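Local coordinates for sensor protein (Bacteroides thetaiotaomicron, PDB 2X7X) that binds beta-D-fructose through this periplasmic domain, the sensing part of a hybrid two-component system that probably signals as a histidine kinase, at residues A[63-68]-A[87-92]; A[91-96]-A[104-109]; A[130-135]-A[190-195]. All coordinates share one frame; numbering follows the deposited sequence.

Contact 1 of 3, residues A[63-68]-A[87-92]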
ATOM      1  N   VAL A  63      -4.917   5.945 -36.824  1.00 55.11           N
ATOM      2  CA  VAL A  63      -5.191   6.297 -35.427  1.00 54.29           C
ATOM      3  C   VAL A  63      -4.623   7.676 -35.104  1.00 53.73           C
ATOM      4  O   VAL A  63      -3.644   8.119 -35.712  1.00 53.73           O
ATOM      5  CB  VAL A  63      -4.647   5.240 -34.408  1.00 54.35           C
ATOM      6  CG1 VAL A  63      -5.420   3.928 -34.506  1.00 53.65           C
ATOM      7  CG2 VAL A  63      -3.142   5.007 -34.599  1.00 54.56           C
ATOM      8  N   ASP A  64      -5.244   8.347 -34.143  1.00 53.05           N
ATOM      9  CA  ASP A  64      -4.849   9.705 -33.782  1.00 52.36           C
ATOM     10  C   ASP A  64      -3.546   9.757 -32.976  1.00 51.72           C
ATOM     11  O   ASP A  64      -2.856  10.782 -32.966  1.00 51.86           O
ATOM     12  CB  ASP A  64      -5.995  10.403 -33.035  1.00 52.63           C
ATOM     13  CG  ASP A  64      -7.277  10.481 -33.870  1.00 53.47           C
ATOM     14  OD1 ASP A  64      -7.260  11.137 -34.937  1.00 53.78           O
ATOM     15  OD2 ASP A  64      -8.297   9.880 -33.462  1.00 54.27           O
ATOM     16  N   LEU A  65      -3.218   8.648 -32.307  1.00 50.68           N
ATOM     17  CA  LEU A  65      -2.020   8.548 -31.471  1.00 49.44           C
ATOM     18  C   LEU A  65      -1.623   7.096 -31.259  1.00 48.64           C
ATOM     19  O   LEU A  65      -2.474   6.203 -31.184  1.00 48.55           O
ATOM     20  CB  LEU A  65      -2.224   9.248 -30.118  1.00 49.50           C
ATOM     21  CG  LEU A  65      -0.991   9.526 -29.239  1.00 49.52           C
ATOM     22  CD1 LEU A  65      -1.143  10.833 -28.465  1.00 49.08           C
ATOM     23  CD2 LEU A  65      -0.679   8.381 -28.286  1.00 48.57           C
ATOM     24  N   LEU A  66      -0.318   6.873 -31.156  1.00 47.58           N
ATOM     25  CA  LEU A  66       0.227   5.531 -30.997  1.00 46.57           C
ATOM     26  C   LEU A  66       1.033   5.379 -29.708  1.00 45.28           C
ATOM     27  O   LEU A  66       1.971   6.134 -29.456  1.00 44.93           O
ATOM     28  CB  LEU A  66       1.077   5.159 -32.213  1.00 46.71           C
ATOM     29  CG  LEU A  66       1.544   3.705 -32.271  1.00 48.17           C
ATOM     30  CD1 LEU A  66       1.434   3.156 -33.682  1.00 49.47           C
ATOM     31  CD2 LEU A  66       2.963   3.564 -31.735  1.00 49.48           C
ATOM     32  N   ILE A  67       0.643   4.398 -28.901  1.00 44.03           N
ATOM     33  CA  ILE A  67       1.393   4.004 -27.711  1.00 42.91           C
ATOM     34  C   ILE A  67       2.059   2.661 -27.982  1.00 41.88           C
ATOM     35  O   ILE A  67       1.383   1.664 -28.245  1.00 41.78           O
ATOM     36  CB  ILE A  67       0.493   3.914 -26.447  1.00 42.96           C
ATOM     37  CG1 ILE A  67      -0.053   5.287 -26.060  1.00 42.79           C
ATOM     38  CG2 ILE A  67       1.272   3.368 -25.258  1.00 43.28           C
ATOM     39  CD1 ILE A  67      -1.289   5.207 -25.194  1.00 42.35           C
ATOM     40  N   ILE A  68       3.386   2.642 -27.923  1.00 40.71           N
ATOM     41  CA  ILE A  68       4.135   1.408 -28.166  1.00 39.61           C
ATOM     42  C   ILE A  68       5.190   1.106 -27.100  1.00 38.63           C
ATOM     43  O   ILE A  68       5.861   2.004 -26.579  1.00 38.48           O
ATOM     44  CB  ILE A  68       4.799   1.385 -29.591  1.00 39.70           C
ATOM     45  CG1 ILE A  68       5.481   0.040 -29.848  1.00 40.04           C
ATOM     46  CG2 ILE A  68       5.797   2.511 -29.748  1.00 39.21           C
ATOM     47  CD1 ILE A  68       6.083  -0.114 -31.210  1.00 41.50           C
ATOM     48  N   GLY A  87       3.766  11.597 -39.586  1.00 48.37           N
ATOM     49  CA  GLY A  87       3.047  12.603 -38.796  1.00 47.59           C
ATOM     50  C   GLY A  87       2.262  12.148 -37.565  1.00 47.32           C
ATOM     51  O   GLY A  87       1.777  12.999 -36.806  1.00 47.42           O
ATOM     52  N   ILE A  88       2.119  10.830 -37.358  1.00 46.48           N
ATOM     53  CA  ILE A  88       1.405  10.282 -36.177  1.00 45.43           C
ATOM     54  C   ILE A  88       2.208  10.433 -34.872  1.00 44.64           C
ATOM     55  O   ILE A  88       3.363  10.030 -34.814  1.00 44.68           O
ATOM     56  CB  ILE A  88       1.019   8.795 -36.358  1.00 45.38           C
ATOM     57  CG1 ILE A  88       0.040   8.620 -37.527  1.00 45.18           C
ATOM     58  CG2 ILE A  88       0.371   8.255 -35.090  1.00 45.65           C
ATOM     59  CD1 ILE A  88      -0.150   7.166 -37.978  1.00 43.44           C
ATOM     60  N   PRO A  89       1.597  11.011 -33.818  1.00 43.90           N
ATOM     61  CA  PRO A  89       2.345  11.163 -32.563  1.00 43.07           C
ATOM     62  C   PRO A  89       2.535   9.827 -31.820  1.00 41.87           C
ATOM     63  O   PRO A  89       1.572   9.079 -31.629  1.00 41.43           O
ATOM     64  CB  PRO A  89       1.483  12.146 -31.754  1.00 42.96           C
ATOM     65  CG  PRO A  89       0.114  11.932 -32.240  1.00 43.28           C
ATOM     66  CD  PRO A  89       0.218  11.524 -33.696  1.00 43.77           C
ATOM     67  N   VAL A  90       3.775   9.552 -31.416  1.00 40.85           N
ATOM     68  CA  VAL A  90       4.165   8.258 -30.827  1.00 39.67           C
ATOM     69  C   VAL A  90       4.596   8.393 -29.365  1.00 38.89           C
ATOM     70  O   VAL A  90       5.466   9.212 -29.031  1.00 39.22           O
ATOM     71  CB  VAL A  90       5.343   7.599 -31.606  1.00 39.82           C
ATOM     72  CG1 VAL A  90       5.763   6.273 -30.943  1.00 39.33           C
ATOM     73  CG2 VAL A  90       4.998   7.407 -33.096  1.00 39.10           C
ATOM     74  N   ILE A  91       3.987   7.596 -28.491  1.00 37.57           N
ATOM     75  CA  ILE A  91       4.445   7.522 -27.102  1.00 36.01           C
ATOM     76  C   ILE A  91       5.145   6.193 -26.848  1.00 35.12           C
ATOM     77  O   ILE A  91       4.557   5.104 -27.038  1.00 34.25           O
ATOM     78  CB  ILE A  91       3.322   7.705 -26.062  1.00 35.98           C
ATOM     79  CG1 ILE A  91       2.706   9.103 -26.158  1.00 35.40           C
ATOM     80  CG2 ILE A  91       3.880   7.489 -24.663  1.00 36.14           C
ATOM     81  CD1 ILE A  91       1.491   9.314 -25.270  1.00 34.19           C
ATOM     82  N   LEU A  92       6.404   6.302 -26.425  1.00 33.61           N
ATOM     83  CA  LEU A  92       7.161   5.147 -25.999  1.00 32.51           C
ATOM     84  C   LEU A  92       6.922   4.906 -24.521  1.00 31.88           C
ATOM     85  O   LEU A  92       7.104   5.812 -23.694  1.00 31.97           O
ATOM     86  CB  LEU A  92       8.657   5.337 -26.271  1.00 32.44           C
ATOM     87  CG  LEU A  92       9.119   5.605 -27.709  1.00 30.98           C
ATOM     88  CD1 LEU A  92      10.602   5.788 -27.699  1.00 29.12           C
ATOM     89  CD2 LEU A  92       8.732   4.495 -28.676  1.00 29.11           C
TER

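Contact 2 of 3, residues A[91-96]-A[104-109]. With FRU (beta-D-fructofuranose), chain E.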
ATOM      1  N   ILE A  91       3.987   7.596 -28.491  1.00 37.57           N
ATOM      2  CA  ILE A  91       4.445   7.522 -27.102  1.00 36.01           C
ATOM      3  C   ILE A  91       5.145   6.193 -26.848  1.00 35.12           C
ATOM      4  O   ILE A  91       4.557   5.104 -27.038  1.00 34.25           O
ATOM      5  CB  ILE A  91       3.322   7.705 -26.062  1.00 35.98           C
ATOM      6  CG1 ILE A  91       2.706   9.103 -26.158  1.00 35.40           C
ATOM      7  CG2 ILE A  91       3.880   7.489 -24.663  1.00 36.14           C
ATOM      8  CD1 ILE A  91       1.491   9.314 -25.270  1.00 34.19           C
ATOM      9  N   LEU A  92       6.404   6.302 -26.425  1.00 33.61           N
ATOM     10  CA  LEU A  92       7.161   5.147 -25.999  1.00 32.51           C
ATOM     11  C   LEU A  92       6.922   4.906 -24.521  1.00 31.88           C
ATOM     12  O   LEU A  92       7.104   5.812 -23.694  1.00 31.97           O
ATOM     13  CB  LEU A  92       8.657   5.337 -26.271  1.00 32.44           C
ATOM     14  CG  LEU A  92       9.119   5.605 -27.709  1.00 30.98           C
ATOM     15  CD1 LEU A  92      10.602   5.788 -27.699  1.00 29.12           C
ATOM     16  CD2 LEU A  92       8.732   4.495 -28.676  1.00 29.11           C
ATOM     17  N   VAL A  93       6.501   3.683 -24.200  1.00 30.98           N
ATOM     18  CA  VAL A  93       6.363   3.252 -22.813  1.00 30.27           C
ATOM     19  C   VAL A  93       7.344   2.135 -22.476  1.00 29.58           C
ATOM     20  O   VAL A  93       7.511   1.189 -23.266  1.00 29.13           O
ATOM     21  CB  VAL A  93       4.929   2.748 -22.492  1.00 30.27           C
ATOM     22  CG1 VAL A  93       4.806   2.480 -21.008  1.00 30.42           C
ATOM     23  CG2 VAL A  93       3.915   3.779 -22.869  1.00 30.88           C
ATOM     24  N   ASP A  94       7.973   2.244 -21.301  1.00 28.86           N
ATOM     25  CA  ASP A  94       8.709   1.125 -20.686  1.00 28.64           C
ATOM     26  C   ASP A  94       9.959   0.711 -21.488  1.00 28.44           C
ATOM     27  O   ASP A  94      11.075   0.909 -21.022  1.00 28.87           O
ATOM     28  CB  ASP A  94       7.733  -0.042 -20.357  1.00 28.27           C
ATOM     29  CG  ASP A  94       8.359  -1.416 -20.491  1.00 28.85           C
ATOM     30  OD1 ASP A  94       9.393  -1.692 -19.849  1.00 30.92           O
ATOM     31  OD2 ASP A  94       7.799  -2.255 -21.226  1.00 28.63           O
ATOM     32  N   ARG A  95       9.785   0.153 -22.679  1.00 28.19           N
ATOM     33  CA  ARG A  95      10.924  -0.153 -23.534  1.00 28.44           C
ATOM     34  C   ARG A  95      11.178   0.984 -24.510  1.00 29.09           C
ATOM     35  O   ARG A  95      10.261   1.731 -24.834  1.00 29.20           O
ATOM     36  CB  ARG A  95      10.700  -1.451 -24.277  1.00 28.14           C
ATOM     37  CG  ARG A  95      10.313  -2.549 -23.357  1.00 26.48           C
ATOM     38  CD  ARG A  95      10.538  -3.905 -23.958  1.00 24.71           C
ATOM     39  NE  ARG A  95      10.063  -4.919 -23.022  1.00 23.03           N
ATOM     40  CZ  ARG A  95       9.924  -6.204 -23.309  1.00 22.23           C
ATOM     41  NH1 ARG A  95      10.220  -6.682 -24.518  1.00 21.17           N
ATOM     42  NH2 ARG A  95       9.473  -7.008 -22.373  1.00 23.62           N
ATOM     43  N   LYS A  96      12.426   1.122 -24.951  1.00 29.62           N
ATOM     44  CA  LYS A  96      12.854   2.248 -25.795  1.00 30.19           C
ATOM     45  C   LYS A  96      13.278   1.781 -27.197  1.00 30.63           C
ATOM     46  O   LYS A  96      13.417   0.582 -27.458  1.00 30.53           O
ATOM     47  CB  LYS A  96      14.071   2.959 -25.180  1.00 30.05           C
ATOM     48  CG  LYS A  96      13.899   3.704 -23.866  1.00 29.45           C
ATOM     49  CD  LYS A  96      15.302   3.898 -23.284  1.00 28.35           C
ATOM     50  CE  LYS A  96      15.328   4.659 -21.986  1.00 29.87           C
ATOM     51  NZ  LYS A  96      16.677   4.551 -21.329  1.00 28.13           N
ATOM     52  N   ALA A 104       6.940  11.407 -27.146  1.00 38.27           N
ATOM     53  CA  ALA A 104       7.204  11.413 -25.707  1.00 37.81           C
ATOM     54  C   ALA A 104       7.547  10.038 -25.159  1.00 37.21           C
ATOM     55  O   ALA A 104       7.085   9.012 -25.663  1.00 37.36           O
ATOM     56  CB  ALA A 104       6.015  12.012 -24.938  1.00 37.87           C
ATOM     57  N   TYR A 105       8.371  10.036 -24.120  1.00 36.85           N
ATOM     58  CA  TYR A 105       8.765   8.809 -23.436  1.00 36.26           C
ATOM     59  C   TYR A 105       8.238   8.819 -22.008  1.00 35.16           C
ATOM     60  O   TYR A 105       8.343   9.823 -21.306  1.00 34.58           O
ATOM     61  CB  TYR A 105      10.293   8.652 -23.434  1.00 36.45           C
ATOM     62  CG  TYR A 105      10.780   7.498 -22.584  1.00 38.50           C
ATOM     63  CD1 TYR A 105      10.487   6.172 -22.931  1.00 40.09           C
ATOM     64  CD2 TYR A 105      11.515   7.725 -21.421  1.00 40.66           C
ATOM     65  CE1 TYR A 105      10.912   5.104 -22.137  1.00 41.26           C
ATOM     66  CE2 TYR A 105      11.954   6.660 -20.622  1.00 42.03           C
ATOM     67  CZ  TYR A 105      11.652   5.355 -20.990  1.00 42.78           C
ATOM     68  OH  TYR A 105      12.084   4.303 -20.202  1.00 45.40           O
ATOM     69  N   ILE A 106       7.652   7.701 -21.589  1.00 34.24           N
ATOM     70  CA  ILE A 106       7.356   7.497 -20.169  1.00 33.43           C
ATOM     71  C   ILE A 106       7.774   6.104 -19.690  1.00 32.86           C
ATOM     72  O   ILE A 106       7.531   5.095 -20.359  1.00 32.65           O
ATOM     73  CB  ILE A 106       5.879   7.771 -19.833  1.00 33.16           C
ATOM     74  CG1 ILE A 106       5.660   7.700 -18.319  1.00 33.65           C
ATOM     75  CG2 ILE A 106       4.977   6.810 -20.584  1.00 32.65           C
ATOM     76  CD1 ILE A 106       4.228   7.950 -17.877  1.00 34.68           C
ATOM     77  N   GLY A 107       8.400   6.059 -18.522  1.00 32.44           N
ATOM     78  CA  GLY A 107       8.821   4.786 -17.938  1.00 32.02           C
ATOM     79  C   GLY A 107       9.660   4.938 -16.693  1.00 31.69           C
ATOM     80  O   GLY A 107       9.942   6.050 -16.264  1.00 32.13           O
ATOM     81  N   ALA A 108      10.058   3.817 -16.102  1.00 31.40           N
ATOM     82  CA  ALA A 108      10.911   3.851 -14.929  1.00 30.88           C
ATOM     83  C   ALA A 108      12.353   3.594 -15.349  1.00 30.90           C
ATOM     84  O   ALA A 108      12.581   2.928 -16.355  1.00 31.17           O
ATOM     85  CB  ALA A 108      10.448   2.834 -13.930  1.00 30.79           C
ATOM     86  N   ASP A 109      13.328   4.113 -14.593  1.00 30.85           N
ATOM     87  CA  ASP A 109      14.743   3.958 -14.982  1.00 30.34           C
ATOM     88  C   ASP A 109      15.281   2.549 -14.711  1.00 29.64           C
ATOM     89  O   ASP A 109      15.547   2.174 -13.563  1.00 29.74           O
ATOM     90  CB  ASP A 109      15.636   5.002 -14.311  1.00 30.26           C
ATOM     91  CG  ASP A 109      17.034   5.049 -14.915  1.00 31.97           C
ATOM     92  OD1 ASP A 109      17.745   6.043 -14.665  1.00 35.03           O
ATOM     93  OD2 ASP A 109      17.429   4.115 -15.649  1.00 32.46           O
TER
HETATM   94  C1  FRU E1335       6.094  -7.380 -18.870  1.00 24.07           C
HETATM   95  C2  FRU E1335       7.584  -7.535 -18.623  1.00 22.70           C
HETATM   96  C3  FRU E1335       7.951  -7.310 -17.159  1.00 21.51           C
HETATM   97  C4  FRU E1335       9.266  -6.565 -17.270  1.00 21.98           C
HETATM   98  C5  FRU E1335       8.990  -5.665 -18.468  1.00 22.73           C
HETATM   99  C6  FRU E1335      10.230  -5.160 -19.203  1.00 23.46           C
HETATM  100  O1  FRU E1335       5.757  -7.938 -20.137  1.00 24.20           O
HETATM  101  O2  FRU E1335       7.990  -8.824 -19.095  1.00 22.07           O
HETATM  102  O3  FRU E1335       8.032  -8.531 -16.408  1.00 19.62           O
HETATM  103  O4  FRU E1335       9.599  -5.841 -16.081  1.00 21.48           O
HETATM  104  O5  FRU E1335       8.267  -6.524 -19.354  1.00 23.02           O
HETATM  105  O6  FRU E1335       9.833  -4.226 -20.227  1.00 24.64           O

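Contact 3 of 3, residues A[130-135]-A[190-195]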
ATOM      1  N   ASN A 130      28.916 -15.264  -4.780  1.00 27.80           N
ATOM      2  CA  ASN A 130      28.736 -15.537  -6.199  1.00 27.22           C
ATOM      3  C   ASN A 130      27.287 -15.334  -6.643  1.00 26.39           C
ATOM      4  O   ASN A 130      26.365 -15.856  -6.014  1.00 26.21           O
ATOM      5  CB  ASN A 130      29.148 -16.973  -6.506  1.00 27.49           C
ATOM      6  CG  ASN A 130      30.600 -17.244  -6.204  1.00 27.72           C
ATOM      7  OD1 ASN A 130      31.470 -16.380  -6.368  1.00 28.57           O
ATOM      8  ND2 ASN A 130      30.877 -18.462  -5.769  1.00 27.77           N
ATOM      9  N   ILE A 131      27.107 -14.588  -7.726  1.00 25.13           N
ATOM     10  CA  ILE A 131      25.787 -14.266  -8.261  1.00 24.29           C
ATOM     11  C   ILE A 131      25.629 -14.884  -9.648  1.00 24.00           C
ATOM     12  O   ILE A 131      26.579 -14.874 -10.448  1.00 24.27           O
ATOM     13  CB  ILE A 131      25.578 -12.727  -8.418  1.00 23.99           C
ATOM     14  CG1 ILE A 131      25.997 -11.974  -7.161  1.00 24.23           C
ATOM     15  CG2 ILE A 131      24.126 -12.400  -8.792  1.00 22.59           C
ATOM     16  CD1 ILE A 131      25.875 -10.442  -7.297  1.00 25.88           C
ATOM     17  N   VAL A 132      24.444 -15.419  -9.931  1.00 22.91           N
ATOM     18  CA  VAL A 132      24.079 -15.739 -11.305  1.00 22.63           C
ATOM     19  C   VAL A 132      22.958 -14.790 -11.759  1.00 22.45           C
ATOM     20  O   VAL A 132      22.106 -14.409 -10.940  1.00 22.83           O
ATOM     21  CB  VAL A 132      23.722 -17.246 -11.501  1.00 22.68           C
ATOM     22  CG1 VAL A 132      24.934 -18.112 -11.228  1.00 23.22           C
ATOM     23  CG2 VAL A 132      22.567 -17.690 -10.605  1.00 22.57           C
ATOM     24  N   GLU A 133      22.980 -14.398 -13.041  1.00 21.81           N
ATOM     25  CA  GLU A 133      22.006 -13.466 -13.631  1.00 20.92           C
ATOM     26  C   GLU A 133      21.188 -14.133 -14.713  1.00 20.66           C
ATOM     27  O   GLU A 133      21.728 -14.789 -15.587  1.00 21.16           O
ATOM     28  CB  GLU A 133      22.702 -12.239 -14.227  1.00 21.09           C
ATOM     29  CG  GLU A 133      21.758 -11.121 -14.680  1.00 21.16           C
ATOM     30  CD  GLU A 133      22.472  -9.890 -15.247  1.00 22.89           C
ATOM     31  OE1 GLU A 133      23.621 -10.008 -15.720  1.00 23.94           O
ATOM     32  OE2 GLU A 133      21.877  -8.791 -15.255  1.00 23.66           O
ATOM     33  N   LEU A 134      19.874 -13.953 -14.652  1.00 20.44           N
ATOM     34  CA  LEU A 134      18.961 -14.437 -15.673  1.00 19.77           C
ATOM     35  C   LEU A 134      18.224 -13.233 -16.266  1.00 19.26           C
ATOM     36  O   LEU A 134      17.376 -12.613 -15.628  1.00 19.18           O
ATOM     37  CB  LEU A 134      18.008 -15.480 -15.074  1.00 19.87           C
ATOM     38  CG  LEU A 134      18.664 -16.777 -14.547  1.00 20.58           C
ATOM     39  CD1 LEU A 134      17.823 -17.496 -13.503  1.00 20.34           C
ATOM     40  CD2 LEU A 134      18.992 -17.745 -15.668  1.00 20.00           C
ATOM     41  N   THR A 135      18.567 -12.893 -17.496  1.00 19.01           N
ATOM     42  CA  THR A 135      18.129 -11.627 -18.093  1.00 19.00           C
ATOM     43  C   THR A 135      16.829 -11.747 -18.886  1.00 19.03           C
ATOM     44  O   THR A 135      16.427 -12.835 -19.295  1.00 18.78           O
ATOM     45  CB  THR A 135      19.232 -11.046 -19.035  1.00 18.85           C
ATOM     46  OG1 THR A 135      19.174 -11.671 -20.326  1.00 18.51           O
ATOM     47  CG2 THR A 135      20.605 -11.281 -18.453  1.00 19.16           C
ATOM     48  N   ASP A 190      25.401 -17.918  -4.316  1.00 24.61           N
ATOM     49  CA  ASP A 190      24.858 -17.213  -3.155  1.00 23.08           C
ATOM     50  C   ASP A 190      23.655 -16.313  -3.485  1.00 22.00           C
ATOM     51  O   ASP A 190      22.925 -15.888  -2.587  1.00 21.36           O
ATOM     52  CB  ASP A 190      25.979 -16.438  -2.436  1.00 23.13           C
ATOM     53  CG  ASP A 190      27.210 -17.300  -2.190  1.00 23.12           C
ATOM     54  OD1 ASP A 190      27.105 -18.318  -1.479  1.00 23.09           O
ATOM     55  OD2 ASP A 190      28.281 -16.979  -2.735  1.00 24.83           O
ATOM     56  N   ALA A 191      23.438 -16.046  -4.772  1.00 20.97           N
ATOM     57  CA  ALA A 191      22.358 -15.153  -5.184  1.00 20.42           C
ATOM     58  C   ALA A 191      21.944 -15.324  -6.623  1.00 19.90           C
ATOM     59  O   ALA A 191      22.777 -15.510  -7.514  1.00 19.94           O
ATOM     60  CB  ALA A 191      22.731 -13.692  -4.933  1.00 20.25           C
ATOM     61  N   VAL A 192      20.640 -15.219  -6.841  1.00 19.32           N
ATOM     62  CA  VAL A 192      20.068 -15.197  -8.181  1.00 18.20           C
ATOM     63  C   VAL A 192      19.485 -13.815  -8.412  1.00 18.16           C
ATOM     64  O   VAL A 192      18.674 -13.336  -7.619  1.00 18.51           O
ATOM     65  CB  VAL A 192      18.971 -16.306  -8.342  1.00 17.82           C
ATOM     66  CG1 VAL A 192      18.396 -16.331  -9.752  1.00 14.97           C
ATOM     67  CG2 VAL A 192      19.566 -17.654  -7.985  1.00 17.01           C
ATOM     68  N   TYR A 193      19.922 -13.174  -9.486  1.00 18.17           N
ATOM     69  CA  TYR A 193      19.327 -11.926  -9.944  1.00 18.10           C
ATOM     70  C   TYR A 193      18.494 -12.259 -11.155  1.00 18.67           C
ATOM     71  O   TYR A 193      19.040 -12.622 -12.196  1.00 18.53           O
ATOM     72  CB  TYR A 193      20.415 -10.933 -10.330  1.00 17.65           C
ATOM     73  CG  TYR A 193      19.951  -9.638 -10.985  1.00 17.25           C
ATOM     74  CD1 TYR A 193      18.630  -9.159 -10.839  1.00 16.07           C
ATOM     75  CD2 TYR A 193      20.857  -8.867 -11.719  1.00 15.22           C
ATOM     76  CE1 TYR A 193      18.230  -7.959 -11.430  1.00 14.99           C
ATOM     77  CE2 TYR A 193      20.474  -7.674 -12.311  1.00 14.41           C
ATOM     78  CZ  TYR A 193      19.176  -7.219 -12.169  1.00 15.86           C
ATOM     79  OH  TYR A 193      18.843  -6.026 -12.772  1.00 15.19           O
ATOM     80  N   ALA A 194      17.176 -12.140 -11.013  1.00 18.92           N
ATOM     81  CA  ALA A 194      16.245 -12.420 -12.097  1.00 19.09           C
ATOM     82  C   ALA A 194      15.642 -11.106 -12.561  1.00 19.64           C
ATOM     83  O   ALA A 194      15.220 -10.294 -11.736  1.00 19.82           O
ATOM     84  CB  ALA A 194      15.161 -13.360 -11.604  1.00 19.17           C
ATOM     85  N   HIS A 195      15.597 -10.892 -13.873  1.00 20.22           N
ATOM     86  CA  HIS A 195      15.131  -9.608 -14.430  1.00 20.79           C
ATOM     87  C   HIS A 195      13.635  -9.368 -14.268  1.00 21.06           C
ATOM     88  O   HIS A 195      13.181  -8.233 -14.361  1.00 21.39           O
ATOM     89  CB  HIS A 195      15.557  -9.435 -15.898  1.00 20.85           C
ATOM     90  CG  HIS A 195      17.001  -9.053 -16.080  1.00 21.41           C
ATOM     91  ND1 HIS A 195      17.471  -8.449 -17.233  1.00 21.18           N
ATOM     92  CD2 HIS A 195      18.070  -9.177 -15.257  1.00 19.59           C
ATOM     93  CE1 HIS A 195      18.767  -8.224 -17.111  1.00 21.33           C
ATOM     94  NE2 HIS A 195      19.155  -8.665 -15.925  1.00 21.90           N
TER

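Contact 1 of 3, residues A[63-68]-A[87-92]
Leu66 and Ile91 carry the backbone pairing between 63-68 and 87-92. The amide N of Leu66 donates to Pro89 O (2.9 Å), and its carbonyl O receives Ile91 N at 2.7 Å; Ile91 O in turn accepts Ile68 N at 2.9 Å. The strands run parallel, their axes 18° apart. Weaker CA-H...O contacts fill in between the bonds, Val90 CA lying 3.3 Å from Leu66 O.

The two strands are consecutive in a beta-alpha-beta crossover, joined through helix 73-85, and they lie inside the parallel sheet of the first lobe of a periplasmic binding protein fold.

Apolar contacts divide between the two sheet faces. On one, Leu65, Ile67 and Ile91 pack beneath helix 249-260, which sets Leu260 on Leu65, Val252 on Ile67 and Leu255 on Ile91. Leu65 holds its CG trans to the amide nitrogen (chi1 -166°), which swings the branch across the second strand: CG sits 4.0 Å from Pro89 CG, while CD2 reaches Ile91 CD1 at 3.8 Å. In place of Leu65, an alanine here would probably open a gap beside the Pro89 ring and leave Ile91 CD1 freer to turn. On the other face Leu66 lies alongside Val90, and Ile68 alongside both Val90 and Leu92, each pair pointing the same way. Ile68 CG2 is the common neighbour here, 3.7 Å from Leu92 CD2 and 3.9 Å from Val90 CG1, and Val55 of helix 48-60 packs on Ile68 and Leu66.

At the edge of the contact, Asp64, whose CB points away from the second segment, accepts the backbone N of Arg8 through OD2.

Contact 2 of 3, residues A[91-96]-A[104-109]
Lys96 and Tyr105 pass each other at a slant, Lys96 CG 3.7 Å from Tyr105 CE1 and Lys96 CE near Tyr105 CZ and OH. Tyr105 belongs to strand 104-108 of the Rossmann-like sheet in the first lobe, and Lys96 follows the end of its parallel neighbour 90-93; a short connection without a helix links the two strands. With CG turned to the carbonyl side (chi1 172°), Tyr105 brings its ring back against the first strand. Leu92 CB meets the ring at its edge, in plane, 3.9 Å from Tyr105 CD1, while Gly107 N sits above one face, offset to the rim. The extended lysine carries its ammonium past the ring to a salt bridge with Glu145.

On the other side of the sheet Val93 and Ile106 run side by side and point the same way, with Val93 CG2 against Ile106 CG2. Ile91 extends this apolar face towards helix 249-260. Backbone bonds of parallel type hold the strands as far as Asp94, whose N donates to Ile106 O.

There the first strand ends in a classic gamma-turn centred on Asp94, closed by a weak bond from Arg95 N to Val93 O. Asp94 and Arg95 thereby direct their side chains away from the second strand and into the fructose pocket. Asp94 OD2 pairs with Arg20, Tyr245 bonds OD1, and Asp94 OD1 also accepts a hydrogen bond from fructose O6 at 2.6 Å. Arg95 approaches the same hydroxyl with its guanidinium edge, NE donating to fructose O6 at 2.9 Å (165°), while Arg95 NH2 reaches the ring oxygen O5 of the sugar at 3.3 Å.

Contact 3 of 3, residues A[130-135]-A[190-195]
Glu133 and His195 meet at the closely packed end of this parallel pair, inside the second lobe of the binding protein. Glu133 is fully extended, CG opposite its main-chain N (chi1 -172°), and this brings OE2 within 2.8 Å of His195 NE2. The oxygen lies in the imidazole plane, whereas the histidine approaches from above the carboxylate plane, the two planes standing 62° apart. Thr135 CA sits over the centre of the same imidazole in a CH-pi contact, 3.4 Å from the centroid of the His195 ring. Beside them the Tyr193 ring runs along Glu133, 18° from its carboxylate plane, with His195 CD2 above one face, displaced toward the rim. Helix 141-155 closes this buried side, Phe150 touching Tyr193 and Glu133.

The opposite end is partly exposed and held by polar groups. Asp190 OD2 accepts Asn130 N at 2.7 Å through its anti lone pair; Asn130 O takes Asp190 N at 2.8 Å and, weakly, Ala191 N. Lys188 adds a salt bridge to Asp190 and a carbonyl for Asn130 ND2. On the other face of the sheet Val132, Val192 and Leu134 pack against helices 172-185 and 199-209.

Because the carboxylate of Glu133 is shared by His195 and, through OE1, by His147, it is probably ionised despite its burial, and its bond fixes the rotation of the imidazole just ahead of the fructose-binding Asn196.

Overall arrangement
Contacts 1 and 2 share strand 90-93, so that 65-68, 90-93 and 104-108 run side by side in one parallel sheet; the centres of contacts 1 and 2 are about 13 Å apart. Contact 3 follows later in the chain, in the sheet of the other lobe, on the opposite side of the chain's centre. Its centre is about 36 Å from that of contact 1 and about 25 Å from that of contact 2, with nearest atoms about 9 Å apart in the latter case. Fructose binds between the lobes: contact 2 supplies Asp94 and Arg95 from one side, while strand 191-194 of contact 3 leads to Asn196 and Arg198 on the other, as in the two-lobed clefts of periplasmic binding proteins.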